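Local coordinates for protein lipoteichoic acid primase (Listeria monocytogenes, PDB 4UOP) that is a lipoteichoic acid primase whose extracellular catalytic domain has a sulfatase-like alpha/beta fold and holds a magnesium ion, at residues E165-P168 with K174-D177; V195-A200 with K259-F264. All blocks are in the same frame, centred on the assembly; numbering follows the deposited sequence.

Contact 1 of 2, residues E165-P168 with K174-D177; sequences EFYP and KFYD
Y167 and F175 meet within a beta-alpha-beta unit, made of strand 149-153, helix 163-169 and strand 174-176, in the sulfatase-like domain. The tight part lies where the two aromatic side chains cross at about a right angle. The CD2 corner of the Y167 ring comes to 3.5 Å from CB of F175 and to 3.7 Å from CG of F175. The rings themselves are oblique, their planes inclined by 51° and their centroids 5.8 Å apart; the closest approach is between the rim of the tyrosine ring and the root of F175, not ring to ring. F175 holds CG between its backbone N and carbonyl carbon (chi1 61°), which swings its ring across the base of Y167 toward P168. Tyrosine suits the buried position: its ring packs against F175 and T152, while OH is hydrogen-bonded to E112. Phenylalanine, needing no polar partner, can reach from the strand to the helix, and it also touches T152 and A158. Toward P168 the contact loosens at a partly exposed margin. Here the rigid proline, at a kink of the helix, offers a compact apolar edge, and its CD stands 4.3 Å from CE2 of F175.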
loop_
_atom_site.group_PDB
_atom_site.type_symbol
_atom_site.label_atom_id
_atom_site.label_comp_id
_atom_site.label_asym_id
_atom_site.label_seq_id
_atom_site.Cartn_x
_atom_site.Cartn_y
_atom_site.Cartn_z
ATOM N N GLU B 165 8.574 16.930 -8.599
ATOM C CA GLU B 165 8.929 17.450 -7.258
ATOM C C GLU B 165 9.989 16.617 -6.535
ATOM O O GLU B 165 10.837 17.152 -5.810
ATOM C CB GLU B 165 7.679 17.519 -6.379
ATOM C CG GLU B 165 6.572 18.393 -6.943
ATOM C CD GLU B 165 6.988 19.847 -7.093
ATOM O OE1 GLU B 165 7.803 20.331 -6.268
ATOM O OE2 GLU B 165 6.495 20.510 -8.035
ATOM N N PHE B 166 9.922 15.302 -6.692
ATOM C CA PHE B 166 10.852 14.398 -6.019
ATOM C C PHE B 166 12.300 14.602 -6.462
ATOM O O PHE B 166 13.210 14.586 -5.642
ATOM C CB PHE B 166 10.407 12.952 -6.236
ATOM C CG PHE B 166 11.393 11.927 -5.785
ATOM C CD1 PHE B 166 11.794 11.863 -4.454
ATOM C CD2 PHE B 166 11.930 11.024 -6.692
ATOM C CE1 PHE B 166 12.703 10.907 -4.043
ATOM C CE2 PHE B 166 12.836 10.066 -6.278
ATOM C CZ PHE B 166 13.225 10.014 -4.953
ATOM N N TYR B 167 12.514 14.789 -7.753
ATOM C CA TYR B 167 13.872 14.905 -8.252
ATOM C C TYR B 167 14.607 16.147 -7.691
ATOM O O TYR B 167 15.756 16.018 -7.259
ATOM C CB TYR B 167 13.917 14.798 -9.775
ATOM C CG TYR B 167 13.602 13.418 -10.334
ATOM C CD1 TYR B 167 13.828 12.248 -9.606
ATOM C CD2 TYR B 167 13.115 13.281 -11.625
ATOM C CE1 TYR B 167 13.563 10.999 -10.148
ATOM C CE2 TYR B 167 12.845 12.047 -12.163
ATOM C CZ TYR B 167 13.068 10.909 -11.416
ATOM O OH TYR B 167 12.801 9.677 -11.962
ATOM N N PRO B 168 13.943 17.322 -7.654
ATOM C CA PRO B 168 14.455 18.491 -6.911
ATOM C C PRO B 168 14.622 18.246 -5.415
ATOM O O PRO B 168 15.609 18.696 -4.836
ATOM C CB PRO B 168 13.368 19.555 -7.128
ATOM C CG PRO B 168 12.695 19.172 -8.387
ATOM C CD PRO B 168 12.798 17.682 -8.510
ATOM N N LYS B 174 19.217 18.343 -12.705
ATOM C CA LYS B 174 18.262 18.310 -13.815
ATOM C C LYS B 174 17.571 16.967 -13.913
ATOM O O LYS B 174 18.128 15.947 -13.514
ATOM C CB LYS B 174 18.977 18.503 -15.159
ATOM C CG LYS B 174 19.562 19.865 -15.385
ATOM C CD LYS B 174 20.126 19.957 -16.784
ATOM C CE LYS B 174 20.804 21.296 -16.997
ATOM N NZ LYS B 174 21.534 21.303 -18.289
ATOM N N PHE B 175 16.368 16.965 -14.480
ATOM C CA PHE B 175 15.765 15.727 -14.945
ATOM C C PHE B 175 15.294 15.926 -16.367
ATOM O O PHE B 175 14.815 17.004 -16.737
ATOM C CB PHE B 175 14.635 15.239 -14.030
ATOM C CG PHE B 175 13.485 16.183 -13.910
ATOM C CD1 PHE B 175 12.450 16.140 -14.825
ATOM C CD2 PHE B 175 13.431 17.098 -12.874
ATOM C CE1 PHE B 175 11.383 17.022 -14.728
ATOM C CE2 PHE B 175 12.363 17.989 -12.767
ATOM C CZ PHE B 175 11.338 17.933 -13.695
ATOM N N TYR B 176 15.471 14.892 -17.168
ATOM C CA TYR B 176 15.067 14.890 -18.569
ATOM C C TYR B 176 13.898 13.936 -18.691
ATOM O O TYR B 176 14.038 12.748 -18.399
ATOM C CB TYR B 176 16.214 14.404 -19.432
ATOM C CG TYR B 176 17.448 15.284 -19.441
ATOM C CD1 TYR B 176 18.373 15.232 -18.403
ATOM C CD2 TYR B 176 17.696 16.162 -20.503
ATOM C CE1 TYR B 176 19.505 16.022 -18.420
ATOM C CE2 TYR B 176 18.835 16.944 -20.534
ATOM C CZ TYR B 176 19.726 16.886 -19.477
ATOM O OH TYR B 176 20.854 17.660 -19.504
ATOM N N ASP B 177 12.744 14.447 -19.113
ATOM C CA ASP B 177 11.529 13.651 -19.161
ATOM C C ASP B 177 10.964 13.627 -20.589
ATOM O O ASP B 177 11.652 13.980 -21.547
ATOM C CB ASP B 177 10.515 14.150 -18.115
ATOM C CG ASP B 177 9.725 15.361 -18.570
ATOM O OD1 ASP B 177 10.205 16.118 -19.433
ATOM O OD2 ASP B 177 8.595 15.544 -18.056
#

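Contact 2 of 2, residues V195-A200 with K259-F264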
loop_
_atom_site.group_PDB
_atom_site.type_symbol
_atom_site.label_atom_id
_atom_site.label_comp_id
_atom_site.label_asym_id
_atom_site.label_seq_id
_atom_site.Cartn_x
_atom_site.Cartn_y
_atom_site.Cartn_z
ATOM N N VAL B 195 15.596 5.205 -27.761
ATOM C CA VAL B 195 15.550 6.674 -27.753
ATOM C C VAL B 195 16.149 7.210 -26.433
ATOM O O VAL B 195 16.869 8.213 -26.435
ATOM C CB VAL B 195 14.107 7.182 -27.950
ATOM C CG1 VAL B 195 14.017 8.682 -27.755
ATOM C CG2 VAL B 195 13.587 6.799 -29.344
ATOM N N LEU B 196 15.863 6.525 -25.325
ATOM C CA LEU B 196 16.430 6.893 -24.018
ATOM C C LEU B 196 17.939 6.982 -24.119
ATOM O O LEU B 196 18.540 8.033 -23.819
ATOM C CB LEU B 196 16.026 5.872 -22.940
ATOM C CG LEU B 196 16.744 5.969 -21.589
ATOM C CD1 LEU B 196 16.331 7.246 -20.875
ATOM C CD2 LEU B 196 16.440 4.746 -20.755
ATOM N N TYR B 197 18.558 5.910 -24.613
ATOM C CA TYR B 197 20.011 5.845 -24.642
ATOM C C TYR B 197 20.617 6.768 -25.707
ATOM O O TYR B 197 21.645 7.407 -25.479
ATOM C CB TYR B 197 20.488 4.410 -24.846
ATOM C CG TYR B 197 20.062 3.463 -23.746
ATOM C CD1 TYR B 197 20.300 3.772 -22.402
ATOM C CD2 TYR B 197 19.435 2.263 -24.036
ATOM C CE1 TYR B 197 19.897 2.915 -21.394
ATOM C CE2 TYR B 197 19.049 1.388 -23.037
ATOM C CZ TYR B 197 19.273 1.723 -21.699
ATOM O OH TYR B 197 18.860 0.862 -20.695
ATOM N N ASN B 198 19.983 6.828 -26.874
ATOM C CA ASN B 198 20.484 7.672 -27.958
ATOM C C ASN B 198 20.419 9.169 -27.673
ATOM O O ASN B 198 21.269 9.913 -28.130
ATOM C CB ASN B 198 19.762 7.354 -29.270
ATOM C CG ASN B 198 20.281 6.094 -29.922
ATOM O OD1 ASN B 198 21.378 5.637 -29.625
ATOM N ND2 ASN B 198 19.499 5.534 -30.835
ATOM N N LYS B 199 19.402 9.621 -26.961
ATOM C CA LYS B 199 19.303 11.031 -26.628
ATOM C C LYS B 199 20.068 11.385 -25.356
ATOM O O LYS B 199 20.529 12.503 -25.228
ATOM C CB LYS B 199 17.856 11.481 -26.549
ATOM C CG LYS B 199 17.183 11.456 -27.923
ATOM C CD LYS B 199 15.828 12.128 -27.906
ATOM C CE LYS B 199 15.296 12.343 -29.313
ATOM N NZ LYS B 199 15.951 13.500 -29.988
ATOM N N ALA B 200 20.259 10.433 -24.452
ATOM C CA ALA B 200 21.071 10.708 -23.248
ATOM C C ALA B 200 22.565 10.772 -23.582
ATOM O O ALA B 200 23.292 11.634 -23.080
ATOM C CB ALA B 200 20.819 9.666 -22.171
ATOM N N LYS B 259 19.184 -5.802 -25.373
ATOM C CA LYS B 259 19.857 -5.415 -26.618
ATOM C C LYS B 259 20.221 -3.925 -26.642
ATOM O O LYS B 259 21.343 -3.559 -26.993
ATOM C CB LYS B 259 18.974 -5.737 -27.816
ATOM C CG LYS B 259 19.598 -5.395 -29.158
ATOM C CD LYS B 259 18.751 -6.003 -30.262
ATOM C CE LYS B 259 19.278 -5.682 -31.650
ATOM N NZ LYS B 259 18.506 -4.555 -32.226
ATOM N N GLN B 260 19.267 -3.071 -26.293
ATOM C CA GLN B 260 19.474 -1.630 -26.339
ATOM C C GLN B 260 20.481 -1.210 -25.281
ATOM O O GLN B 260 21.301 -0.335 -25.530
ATOM C CB GLN B 260 18.156 -0.866 -26.186
ATOM C CG GLN B 260 17.190 -1.079 -27.362
ATOM C CD GLN B 260 17.829 -0.811 -28.717
ATOM O OE1 GLN B 260 18.637 0.108 -28.867
ATOM N NE2 GLN B 260 17.449 -1.598 -29.717
ATOM N N LEU B 261 20.452 -1.870 -24.134
ATOM C CA LEU B 261 21.485 -1.645 -23.107
ATOM C C LEU B 261 22.884 -1.964 -23.637
ATOM O O LEU B 261 23.822 -1.191 -23.444
ATOM C CB LEU B 261 21.196 -2.473 -21.866
ATOM C CG LEU B 261 22.182 -2.269 -20.706
ATOM C CD1 LEU B 261 22.090 -0.849 -20.155
ATOM C CD2 LEU B 261 21.925 -3.299 -19.620
ATOM N N GLY B 262 23.011 -3.068 -24.365
ATOM C CA GLY B 262 24.281 -3.446 -24.981
ATOM C C GLY B 262 24.814 -2.415 -25.970
ATOM O O GLY B 262 26.012 -2.147 -26.031
ATOM N N GLU B 263 23.923 -1.843 -26.772
ATOM C CA GLU B 263 24.313 -0.786 -27.703
ATOM C C GLU B 263 24.778 0.493 -26.981
ATOM O O GLU B 263 25.715 1.160 -27.436
ATOM C CB GLU B 263 23.187 -0.494 -28.695
ATOM C CG GLU B 263 22.982 -1.668 -29.653
ATOM C CD GLU B 263 21.800 -1.502 -30.595
ATOM O OE1 GLU B 263 21.350 -0.361 -30.822
ATOM O OE2 GLU B 263 21.311 -2.534 -31.102
ATOM N N PHE B 264 24.111 0.828 -25.878
ATOM C CA PHE B 264 24.489 1.964 -25.051
ATOM C C PHE B 264 25.884 1.731 -24.465
ATOM O O PHE B 264 26.742 2.629 -24.524
ATOM C CB PHE B 264 23.435 2.181 -23.973
ATOM C CG PHE B 264 23.734 3.288 -23.010
ATOM C CD1 PHE B 264 23.919 4.597 -23.451
ATOM C CD2 PHE B 264 23.751 3.037 -21.654
ATOM C CE1 PHE B 264 24.172 5.617 -22.548
ATOM C CE2 PHE B 264 23.998 4.060 -20.752
ATOM C CZ PHE B 264 24.206 5.347 -21.197
#
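Y197 gives up the most surface here, and its chief partner is F264, the next largest contributor. The two rings form an offset stack, with planes 17° apart and centroids separated by 4.7 Å. The overlap is partial: CD1 of Y197 sits over one face of the F264 ring, toward the rim, and comes to 3.5 Å from CG of F264. In return, CB of F264 lies over one face of the tyrosine ring in a CH-pi contact, 4.0 Å from the ring centroid. F264 has CG anti to its backbone N (chi1 177°), which carries its ring across the root of Y197. Segments 195-200 and 259-264, on helices 193-209 and 246-271, run nearly parallel (14°), their axes 9.7 Å apart at closest approach, and flank the central sheet of the sulfatase-like alpha/beta fold. Both aromatic residues reach L218 of strand 214-219, and Y197 also touches V63 and L65 of strand 59-65; large flat side chains thus fill the groove between two helices and a sheet. L261 covers the far end of the tyrosine, its CD1 lying 3.7 Å from OH of Y197. A branched aliphatic group fits there because it packs against the phenol end and L65 alike. Along another flank, CB of Q260 meets the ring edge in plane. The backbone O of Q260 is 3.5 Å from CD2 of Y197.

In the fold
Contacts 1 and 2 follow one another along the chain and serve the same mixed sheet, their centres 20 Å apart and their nearest atoms about 6 Å apart without touching. Contact 1 packs a crossover helix against strand 174-176, which pairs with 149-153; that strand pairs in turn with 214-219, the strand under contact 2. Helix 178-181 is a link between them: D177 sits at its N-cap position, and its F181 touches V195 and L196. The magnesium ion, held by E66, T108, D284 and H285, is about 11 Å from the side chain of Y167 and about 13 Å from that of Y197, so both contacts lie outside the metal's ligand shell. E66 directly follows strand 59-65, on which Y197 rests.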